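Local coordinates for ribose-phosphate pyrophosphokinase (Thermus thermophilus, PDB 7PN0), which catalyses the transfer of a diphosphate group from ATP to ribose 5-phosphate, yielding 5-phosphoribosyl 1-diphosphate (PRPP), at residues 14-19 and 24-29; 51-56 and 292-297. All coordinates share one frame; numbering follows the deposited sequence.

Interaction 1. Residues 14-19 and 24-29; sequences LAQAIA and LPLGKS
The C-terminal end of helix 12-21 is closed where Ala19 meets Leu24, a worked example of a helix stop that also steers the outgoing chain back along the helix. Leu24 N donates to Ala19 O at 2.9 Å, and the bond is nearly straight at the hydrogen (164°), although the donor stands above the carbonyl plane. It is a 6→1 backbone bond, from the N-H of residue i+5 to the C=O of residue i, spanning the end of the helix. Beyond it, residues 24-26 run beside the helix, and the methyl CB of Ala19 lies 3.8 Å from Leu26 N. One turn further back, Leu26 CD2 reaches Ala15 CB at 4.2 Å. Gln16 covers the outer flank of this leucine: with CG anti to the backbone N (chi1 -174°) and the chain bent at chi2 (70°), its amide is folded over Leu26, crossing it at a slant, and OE1 comes to 3.6 Å from Leu26 CB. The amide nitrogen has polar work as well. A water accepts from Gln16 NE2 at 3.2 Å and from Leu26 N at 3.0 Å, so the leucine N-H is satisfied through solvent, while NE2 also makes a weak hydrogen bond to Glu20. Putting an alanine in place of Gln16 would probably leave this water without its helix donor and strip cover from Leu26 CB. Ala15 and Ala19 also rest on strand 3-7. The arrangement is typical of a helix-to-strand turn in an alpha/beta domain, here within the crossover from strand 3-7 to strand 51-55 of the N-terminal, PRTase-like fold.

Interaction 2. Residues 51-56 and 292-297; sequences DVFIVQ and EAIWRI
Phe53 turns its CG anti to the carbonyl carbon (chi1 -67°), which sends the ring out from strand 51-55 toward helix 287-299, where Ile294 carries its CG2 anti to the backbone N and points that methyl at the ring. The result is a clear example of a CH-pi contact: Ile294 CG2 sits 3.7 Å from the centroid of the Phe53 ring and only 3° off its normal, practically centred on the face. The other branch of the same isoleucine adds to the fit, CG1 lying 3.9 Å from Phe53 CD2. Ile297, three residues on and so nearly one turn later, comes to the ring from a different direction. Its CG2 meets the edge, near the ring plane, 3.8 Å from Phe53 CZ. Face and edge are thus both taken by gamma methyls of one helix, and the contact is apolar and buried. Leu3, Thr85 and Val87 of the adjoining strands also pack on Phe53, and Ile297 touches Arg48 of a second subunit. Away from the strand, the helix carries a salt bridge one turn apart, Arg296 NE to Glu292 OE2 at 2.9 Å, in the guanidinium plane and nearly straight (171°). A helix laid over a parallel sheet, its isoleucines packed on the strands, is characteristic of the three-layer alpha/beta architecture of PRTase-like domains; here helix 287-299, from the C-terminal part of the chain, covers the sheet of the N-terminal part.

From the N terminus, the chain forms strand 3-7 and helix 12-21, and interaction 1 closes at once a short local loop of four residues as it turns toward strand 29-33. It then returns to the sheet as strand 51-55, where interaction 2 opens a loop of 235 residues that shuts only when helix 287-299 arrives from the far half of the protein. The two are in series, neither nested nor crossed, yet they adjoin in space, with centres about 11 Å apart. Ile18 CG2 packs on Ile294 CD1 at 3.8 Å, and Ala15 meets Val55. Early and late helices thus share one sheet, joining the N-terminal domain to the C-terminal region.

Interaction 1. Residues 14-19 and 24-29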
loop_
_atom_site.group_PDB
_atom_site.type_symbol
_atom_site.label_atom_id
_atom_site.label_comp_id
_atom_site.label_asym_id
_atom_site.label_seq_id
_atom_site.Cartn_x
_atom_site.Cartn_y
_atom_site.Cartn_z
ATOM N N LEU A 14 -10.844 31.325 -12.463
ATOM C CA LEU A 14 -11.707 30.706 -11.434
ATOM C C LEU A 14 -10.936 30.612 -10.124
ATOM O O LEU A 14 -11.529 30.923 -9.086
ATOM C CB LEU A 14 -12.192 29.315 -11.869
ATOM C CG LEU A 14 -13.066 28.593 -10.860
ATOM C CD1 LEU A 14 -14.382 29.322 -10.644
ATOM C CD2 LEU A 14 -13.347 27.177 -11.345
ATOM N N ALA A 15 -9.684 30.156 -10.155
ATOM C CA ALA A 15 -8.866 29.995 -8.924
ATOM C C ALA A 15 -8.749 31.357 -8.230
ATOM O O ALA A 15 -8.889 31.436 -7.004
ATOM C CB ALA A 15 -7.518 29.438 -9.223
ATOM N N GLN A 16 -8.489 32.386 -9.020
ATOM C CA GLN A 16 -8.329 33.769 -8.522
ATOM C C GLN A 16 -9.640 34.226 -7.886
ATOM O O GLN A 16 -9.591 34.803 -6.792
ATOM C CB GLN A 16 -7.892 34.665 -9.685
ATOM C CG GLN A 16 -7.557 36.081 -9.255
ATOM C CD GLN A 16 -6.290 36.118 -8.438
ATOM O OE1 GLN A 16 -5.211 35.769 -8.920
ATOM N NE2 GLN A 16 -6.420 36.547 -7.193
ATOM N N ALA A 17 -10.779 33.923 -8.503
ATOM C CA ALA A 17 -12.094 34.369 -7.992
ATOM C C ALA A 17 -12.416 33.617 -6.684
ATOM O O ALA A 17 -12.964 34.208 -5.744
ATOM C CB ALA A 17 -13.151 34.186 -9.060
ATOM N N ILE A 18 -12.081 32.330 -6.626
ATOM C CA ILE A 18 -12.232 31.528 -5.387
ATOM C C ILE A 18 -11.401 32.167 -4.261
ATOM O O ILE A 18 -11.971 32.375 -3.171
ATOM C CB ILE A 18 -11.845 30.064 -5.639
ATOM C CG1 ILE A 18 -12.831 29.382 -6.599
ATOM C CG2 ILE A 18 -11.751 29.370 -4.298
ATOM C CD1 ILE A 18 -12.391 28.030 -7.137
ATOM N N ALA A 19 -10.103 32.423 -4.467
ATOM C CA ALA A 19 -9.226 33.036 -3.442
ATOM C C ALA A 19 -9.831 34.371 -2.960
ATOM O O ALA A 19 -9.882 34.620 -1.751
ATOM C CB ALA A 19 -7.859 33.281 -3.986
ATOM N N LEU A 24 -8.499 35.921 0.404
ATOM C CA LEU A 24 -7.107 35.400 0.447
ATOM C C LEU A 24 -6.439 35.704 -0.874
ATOM O O LEU A 24 -7.100 35.824 -1.885
ATOM C CB LEU A 24 -7.137 33.888 0.684
ATOM C CG LEU A 24 -7.604 33.450 2.057
ATOM C CD1 LEU A 24 -7.629 31.919 2.158
ATOM C CD2 LEU A 24 -6.713 34.030 3.129
ATOM N N PRO A 25 -5.109 35.846 -0.921
ATOM C CA PRO A 25 -4.429 35.990 -2.194
ATOM C C PRO A 25 -4.351 34.608 -2.860
ATOM O O PRO A 25 -4.456 33.602 -2.178
ATOM C CB PRO A 25 -3.070 36.551 -1.736
ATOM C CG PRO A 25 -2.841 35.853 -0.420
ATOM C CD PRO A 25 -4.202 35.870 0.229
ATOM N N LEU A 26 -4.245 34.567 -4.177
ATOM C CA LEU A 26 -3.894 33.318 -4.891
ATOM C C LEU A 26 -2.419 33.033 -4.648
ATOM O O LEU A 26 -1.554 33.918 -4.930
ATOM C CB LEU A 26 -4.181 33.489 -6.382
ATOM C CG LEU A 26 -4.596 32.261 -7.202
ATOM C CD1 LEU A 26 -3.662 32.028 -8.351
ATOM C CD2 LEU A 26 -4.866 31.002 -6.421
ATOM N N GLY A 27 -2.117 31.887 -4.048
ATOM C CA GLY A 27 -0.734 31.484 -3.778
ATOM C C GLY A 27 0.136 31.571 -5.018
ATOM O O GLY A 27 -0.374 31.378 -6.121
ATOM N N LYS A 28 1.427 31.863 -4.853
ATOM C CA LYS A 28 2.368 32.038 -5.981
ATOM C C LYS A 28 2.980 30.679 -6.334
ATOM O O LYS A 28 3.676 30.063 -5.481
ATOM C CB LYS A 28 3.441 33.087 -5.650
ATOM C CG LYS A 28 2.927 34.523 -5.640
ATOM C CD LYS A 28 3.927 35.551 -5.071
ATOM C CE LYS A 28 3.543 36.125 -3.709
ATOM N NZ LYS A 28 3.883 35.214 -2.575
ATOM N N SER A 29 2.740 30.207 -7.546
ATOM C CA SER A 29 3.436 28.996 -8.056
ATOM C C SER A 29 3.766 29.196 -9.520
ATOM O O SER A 29 2.955 29.850 -10.210
ATOM C CB SER A 29 2.605 27.756 -7.873
ATOM O OG SER A 29 1.330 27.922 -8.461
HETATM O O HOH W 1 -3.742 37.146 -5.521
#

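Interaction 2. Residues 51-56 and 292-297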
loop_
_atom_site.group_PDB
_atom_site.type_symbol
_atom_site.label_atom_id
_atom_site.label_comp_id
_atom_site.label_asym_id
_atom_site.label_seq_id
_atom_site.Cartn_x
_atom_site.Cartn_y
_atom_site.Cartn_z
ATOM N N ASP A 51 -3.043 23.942 4.755
ATOM C CA ASP A 51 -4.218 23.256 4.189
ATOM C C ASP A 51 -4.331 23.751 2.764
ATOM O O ASP A 51 -4.773 24.931 2.547
ATOM C CB ASP A 51 -5.435 23.518 5.070
ATOM C CG ASP A 51 -6.591 22.572 4.870
ATOM O OD1 ASP A 51 -6.417 21.556 4.187
ATOM O OD2 ASP A 51 -7.671 22.858 5.457
ATOM N N VAL A 52 -3.770 22.971 1.851
ATOM C CA VAL A 52 -3.513 23.473 0.496
ATOM C C VAL A 52 -4.535 22.891 -0.466
ATOM O O VAL A 52 -4.861 21.687 -0.420
ATOM C CB VAL A 52 -2.045 23.379 0.031
ATOM C CG1 VAL A 52 -1.008 23.152 1.072
ATOM C CG2 VAL A 52 -1.796 22.830 -1.355
ATOM N N PHE A 53 -5.063 23.772 -1.295
ATOM C CA PHE A 53 -6.127 23.514 -2.280
ATOM C C PHE A 53 -5.572 23.913 -3.643
ATOM O O PHE A 53 -5.142 25.088 -3.888
ATOM C CB PHE A 53 -7.386 24.326 -1.934
ATOM C CG PHE A 53 -8.046 23.880 -0.663
ATOM C CD1 PHE A 53 -7.561 24.266 0.572
ATOM C CD2 PHE A 53 -9.081 22.952 -0.697
ATOM C CE1 PHE A 53 -8.122 23.793 1.748
ATOM C CE2 PHE A 53 -9.653 22.492 0.484
ATOM C CZ PHE A 53 -9.175 22.925 1.700
ATOM N N ILE A 54 -5.591 22.982 -4.573
ATOM C CA ILE A 54 -4.955 23.254 -5.889
ATOM C C ILE A 54 -6.061 23.142 -6.902
ATOM O O ILE A 54 -6.655 22.062 -6.983
ATOM C CB ILE A 54 -3.796 22.314 -6.197
ATOM C CG1 ILE A 54 -2.672 22.433 -5.184
ATOM C CG2 ILE A 54 -3.304 22.451 -7.625
ATOM C CD1 ILE A 54 -1.940 21.127 -5.047
ATOM N N VAL A 55 -6.309 24.217 -7.641
ATOM C CA VAL A 55 -7.400 24.258 -8.656
ATOM C C VAL A 55 -6.872 23.853 -10.043
ATOM O O VAL A 55 -5.986 24.516 -10.634
ATOM C CB VAL A 55 -8.058 25.649 -8.686
ATOM C CG1 VAL A 55 -9.252 25.705 -9.594
ATOM C CG2 VAL A 55 -8.462 26.100 -7.290
ATOM N N GLN A 56 -7.527 22.885 -10.657
ATOM C CA GLN A 56 -7.224 22.505 -12.069
ATOM C C GLN A 56 -8.438 21.832 -12.681
ATOM O O GLN A 56 -8.931 20.859 -12.091
ATOM C CB GLN A 56 -6.020 21.571 -12.131
ATOM C CG GLN A 56 -5.550 21.338 -13.556
ATOM C CD GLN A 56 -4.559 22.391 -13.978
ATOM O OE1 GLN A 56 -4.851 23.592 -14.007
ATOM N NE2 GLN A 56 -3.356 21.949 -14.267
ATOM N N GLU A 292 -17.001 28.770 -0.700
ATOM C CA GLU A 292 -17.755 28.382 0.505
ATOM C C GLU A 292 -17.408 26.931 0.857
ATOM O O GLU A 292 -17.241 26.656 2.040
ATOM C CB GLU A 292 -19.260 28.562 0.318
ATOM C CG GLU A 292 -20.046 28.450 1.615
ATOM C CD GLU A 292 -19.537 29.355 2.726
ATOM O OE1 GLU A 292 -19.148 30.495 2.413
ATOM O OE2 GLU A 292 -19.486 28.900 3.903
ATOM N N ALA A 293 -17.395 26.021 -0.128
ATOM C CA ALA A 293 -17.045 24.600 0.130
ATOM C C ALA A 293 -15.628 24.522 0.726
ATOM O O ALA A 293 -15.415 23.838 1.755
ATOM C CB ALA A 293 -17.195 23.825 -1.162
ATOM N N ILE A 294 -14.672 25.224 0.132
ATOM C CA ILE A 294 -13.267 25.193 0.611
ATOM C C ILE A 294 -13.261 25.719 2.045
ATOM O O ILE A 294 -12.632 25.065 2.910
ATOM C CB ILE A 294 -12.311 25.919 -0.348
ATOM C CG1 ILE A 294 -12.152 25.133 -1.652
ATOM C CG2 ILE A 294 -10.974 26.197 0.299
ATOM C CD1 ILE A 294 -11.533 25.927 -2.785
ATOM N N TRP A 295 -13.942 26.842 2.307
ATOM C CA TRP A 295 -14.004 27.424 3.677
ATOM C C TRP A 295 -14.495 26.340 4.653
ATOM O O TRP A 295 -13.874 26.124 5.715
ATOM C CB TRP A 295 -14.880 28.685 3.686
ATOM C CG TRP A 295 -14.942 29.301 5.049
ATOM C CD1 TRP A 295 -16.031 29.415 5.861
ATOM C CD2 TRP A 295 -13.834 29.868 5.768
ATOM N NE1 TRP A 295 -15.681 30.035 7.029
ATOM C CE2 TRP A 295 -14.334 30.284 7.023
ATOM C CE3 TRP A 295 -12.462 30.016 5.498
ATOM C CZ2 TRP A 295 -13.505 30.853 7.992
ATOM C CZ3 TRP A 295 -11.640 30.566 6.465
ATOM C CH2 TRP A 295 -12.165 30.993 7.688
ATOM N N ARG A 296 -15.524 25.603 4.265
ATOM C CA ARG A 296 -16.165 24.611 5.153
ATOM C C ARG A 296 -15.284 23.364 5.273
ATOM O O ARG A 296 -15.162 22.854 6.380
ATOM C CB ARG A 296 -17.539 24.283 4.603
ATOM C CG ARG A 296 -18.461 25.465 4.768
ATOM C CD ARG A 296 -19.872 25.113 4.481
ATOM N NE ARG A 296 -20.653 26.349 4.497
ATOM C CZ ARG A 296 -21.950 26.382 4.685
ATOM N NH1 ARG A 296 -22.611 25.260 4.874
ATOM N NH2 ARG A 296 -22.589 27.535 4.677
ATOM N N ILE A 297 -14.628 22.936 4.203
ATOM C CA ILE A 297 -13.655 21.807 4.311
ATOM C C ILE A 297 -12.573 22.173 5.333
ATOM O O ILE A 297 -12.267 21.359 6.175
ATOM C CB ILE A 297 -13.052 21.488 2.927
ATOM C CG1 ILE A 297 -14.091 20.891 1.992
ATOM C CG2 ILE A 297 -11.865 20.561 3.058
ATOM C CD1 ILE A 297 -13.800 21.025 0.512
#